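PDB 2VXZ: Pyrsv_gp04 from Pyrobaculum spherical virus, which is of unknown function but probably binds DNA as a viral transcriptional regulator of the helix-turn-helix class. Local coordinates for residues 99-104 and 118-123. Numbering follows the deposited sequence.
Sequences RLHDLI and IPIAHR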
loop_
_atom_site.group_PDB
_atom_site.type_symbol
_atom_site.label_atom_id
_atom_site.label_comp_id
_atom_site.label_asym_id
_atom_site.label_seq_id
_atom_site.Cartn_x
_atom_site.Cartn_y
_atom_site.Cartn_z
ATOM N N ARG A 99 -11.693 11.325 -0.666
ATOM C CA ARG A 99 -12.961 10.582 -0.660
ATOM C C ARG A 99 -12.739 9.073 -0.547
ATOM O O ARG A 99 -13.469 8.376 0.157
ATOM C CB ARG A 99 -13.792 10.934 -1.884
ATOM C CG ARG A 99 -14.452 12.290 -1.723
ATOM C CD ARG A 99 -15.223 12.694 -2.956
ATOM N NE ARG A 99 -16.387 11.847 -3.231
ATOM C CZ ARG A 99 -17.660 12.187 -3.021
ATOM N NH1 ARG A 99 -17.991 13.361 -2.486
ATOM N NH2 ARG A 99 -18.620 11.332 -3.346
ATOM N N LEU A 100 -11.727 8.578 -1.239
ATOM C CA LEU A 100 -11.391 7.167 -1.166
ATOM C C LEU A 100 -10.902 6.825 0.227
ATOM O O LEU A 100 -11.293 5.810 0.787
ATOM C CB LEU A 100 -10.349 6.801 -2.216
ATOM C CG LEU A 100 -9.870 5.350 -2.184
ATOM C CD1 LEU A 100 -11.036 4.382 -2.395
ATOM C CD2 LEU A 100 -8.758 5.122 -3.226
ATOM N N HIS A 101 -10.036 7.667 0.794
ATOM C CA HIS A 101 -9.603 7.433 2.170
ATOM C C HIS A 101 -10.810 7.305 3.099
ATOM O O HIS A 101 -10.886 6.376 3.925
ATOM C CB HIS A 101 -8.670 8.522 2.693
ATOM C CG HIS A 101 -8.109 8.217 4.049
ATOM N ND1 HIS A 101 -8.496 8.883 5.191
ATOM C CD2 HIS A 101 -7.211 7.285 4.444
ATOM C CE1 HIS A 101 -7.847 8.390 6.228
ATOM N NE2 HIS A 101 -7.066 7.413 5.805
ATOM N N ASP A 102 -11.757 8.231 2.959
ATOM C CA ASP A 102 -12.924 8.227 3.820
ATOM C C ASP A 102 -13.745 6.955 3.624
ATOM O O ASP A 102 -14.206 6.366 4.608
ATOM C CB ASP A 102 -13.793 9.444 3.563
ATOM C CG ASP A 102 -14.544 9.901 4.804
ATOM O OD1 ASP A 102 -13.902 10.200 5.835
ATOM O OD2 ASP A 102 -15.776 9.963 4.744
ATOM N N LEU A 103 -13.919 6.511 2.376
ATOM C CA LEU A 103 -14.684 5.273 2.145
ATOM C C LEU A 103 -13.965 4.054 2.735
ATOM O O LEU A 103 -14.609 3.136 3.265
ATOM C CB LEU A 103 -14.973 5.038 0.661
ATOM C CG LEU A 103 -15.953 6.015 0.014
ATOM C CD1 LEU A 103 -15.935 5.825 -1.478
ATOM C CD2 LEU A 103 -17.375 5.816 0.584
ATOM N N ILE A 104 -12.644 4.041 2.642
ATOM C CA ILE A 104 -11.856 2.931 3.183
ATOM C C ILE A 104 -11.976 2.854 4.696
ATOM O O ILE A 104 -12.306 1.814 5.219
ATOM C CB ILE A 104 -10.389 3.029 2.776
ATOM C CG1 ILE A 104 -10.231 2.739 1.290
ATOM C CG2 ILE A 104 -9.524 2.080 3.579
ATOM C CD1 ILE A 104 -8.837 3.147 0.747
ATOM N N ILE A 118 -0.404 -0.786 4.791
ATOM C CA ILE A 118 0.154 0.536 5.027
ATOM C C ILE A 118 -0.621 1.168 6.174
ATOM O O ILE A 118 -1.803 0.874 6.344
ATOM C CB ILE A 118 0.039 1.413 3.756
ATOM C CG1 ILE A 118 0.769 2.749 3.935
ATOM C CG2 ILE A 118 -1.436 1.635 3.389
ATOM C CD1 ILE A 118 1.059 3.456 2.615
ATOM N N PRO A 119 0.046 1.972 7.015
ATOM C CA PRO A 119 -0.726 2.755 7.982
ATOM C C PRO A 119 -1.759 3.645 7.283
ATOM O O PRO A 119 -1.404 4.401 6.370
ATOM C CB PRO A 119 0.350 3.586 8.681
ATOM C CG PRO A 119 1.573 2.713 8.602
ATOM C CD PRO A 119 1.495 2.172 7.202
ATOM N N ILE A 120 -3.030 3.489 7.659
ATOM C CA ILE A 120 -4.138 4.144 6.957
ATOM C C ILE A 120 -5.080 4.947 7.880
ATOM O O ILE A 120 -5.923 5.698 7.387
ATOM C CB ILE A 120 -4.959 3.065 6.161
ATOM C CG1 ILE A 120 -5.760 3.663 4.995
ATOM C CG2 ILE A 120 -5.861 2.281 7.094
ATOM C CD1 ILE A 120 -5.123 3.495 3.648
ATOM N N ALA A 121 -4.928 4.820 9.200
ATOM C CA ALA A 121 -5.917 5.362 10.146
ATOM C C ALA A 121 -6.157 6.857 9.965
ATOM O O ALA A 121 -7.294 7.319 10.055
ATOM C CB ALA A 121 -5.495 5.081 11.590
ATOM N N HIS A 122 -5.075 7.590 9.713
ATOM C CA HIS A 122 -5.105 9.048 9.671
ATOM C C HIS A 122 -4.893 9.544 8.248
ATOM O O HIS A 122 -4.149 8.941 7.474
ATOM C CB HIS A 122 -4.033 9.605 10.615
ATOM C CG HIS A 122 -4.236 9.206 12.043
ATOM N ND1 HIS A 122 -5.325 9.616 12.774
ATOM C CD2 HIS A 122 -3.509 8.413 12.863
ATOM C CE1 HIS A 122 -5.255 9.104 13.989
ATOM N NE2 HIS A 122 -4.165 8.369 14.069
ATOM N N ARG A 123 -5.582 10.628 7.897
ATOM C CA ARG A 123 -5.474 11.201 6.554
ATOM C C ARG A 123 -4.229 12.076 6.480
ATOM O O ARG A 123 -4.248 13.270 6.784
ATOM C CB ARG A 123 -6.722 12.004 6.203
ATOM C CG ARG A 123 -6.759 12.477 4.757
ATOM C CD ARG A 123 -8.164 12.920 4.385
ATOM N NE ARG A 123 -9.077 11.835 4.696
ATOM C CZ ARG A 123 -10.382 11.951 4.882
ATOM N NH1 ARG A 123 -10.980 13.117 4.730
ATOM N NH2 ARG A 123 -11.088 10.889 5.211
HETATM O O HOH W 1 -13.877 12.919 5.691
#
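H101, on helix 97-106, shows how one imidazole can tie a helix to a loop by using both of its nitrogens, with R123 at one end and the backbone of I120 at the other. H101 CB points at the loop, 3.9 Å from R123 NE, and CG sits anti to the backbone N (chi1 -174°), beside the carbonyl carbon; the ring reaches the loop from there. On one flank of the ring, H101 ND1 accepts from R123 NE at 3.0 Å and, in a longer and more bent bond, from R123 NH2 at 3.3 Å. The guanidinium thus grips one atom side-on with two nitrogens; NE is tilted from the ring plane, and the two flat groups stand nearly perpendicular, 84° apart. On the other flank, H101 CD2 lies 3.9 Å from I120 CG1. Between ND1 and the tip, H101 CE1 passes 3.6 Å from R123 N. At the tip, H101 NE2 donates almost straight (162°) to I120 O, a short bond of 2.6 Å lying close to the ring plane. With ND1 accepting and NE2 donating, the pattern fits a neutral ring protonated on NE2, its rotation fixed by both partners.

The loop so held joins helix 108-115 to helix 125-139 in the part of the chain that belongs to the PSV transcriptional regulator family, a member of the helix-turn-helix clan. L131 of helix 125-139 touches both H101 and I104, while F114 meets I104 and I120. Past the CD2 side of the imidazole, I104 CG2 packs on I120 CG1 at 4.3 Å.

The R123 chain bends at chi3, bringing R123 NH2 to the anti side of D102 OD1, somewhat out of the carboxylate plane, in a 3.0 Å salt bridge. A water accepts from R123 NH1 and donates weakly to the same D102 OD1.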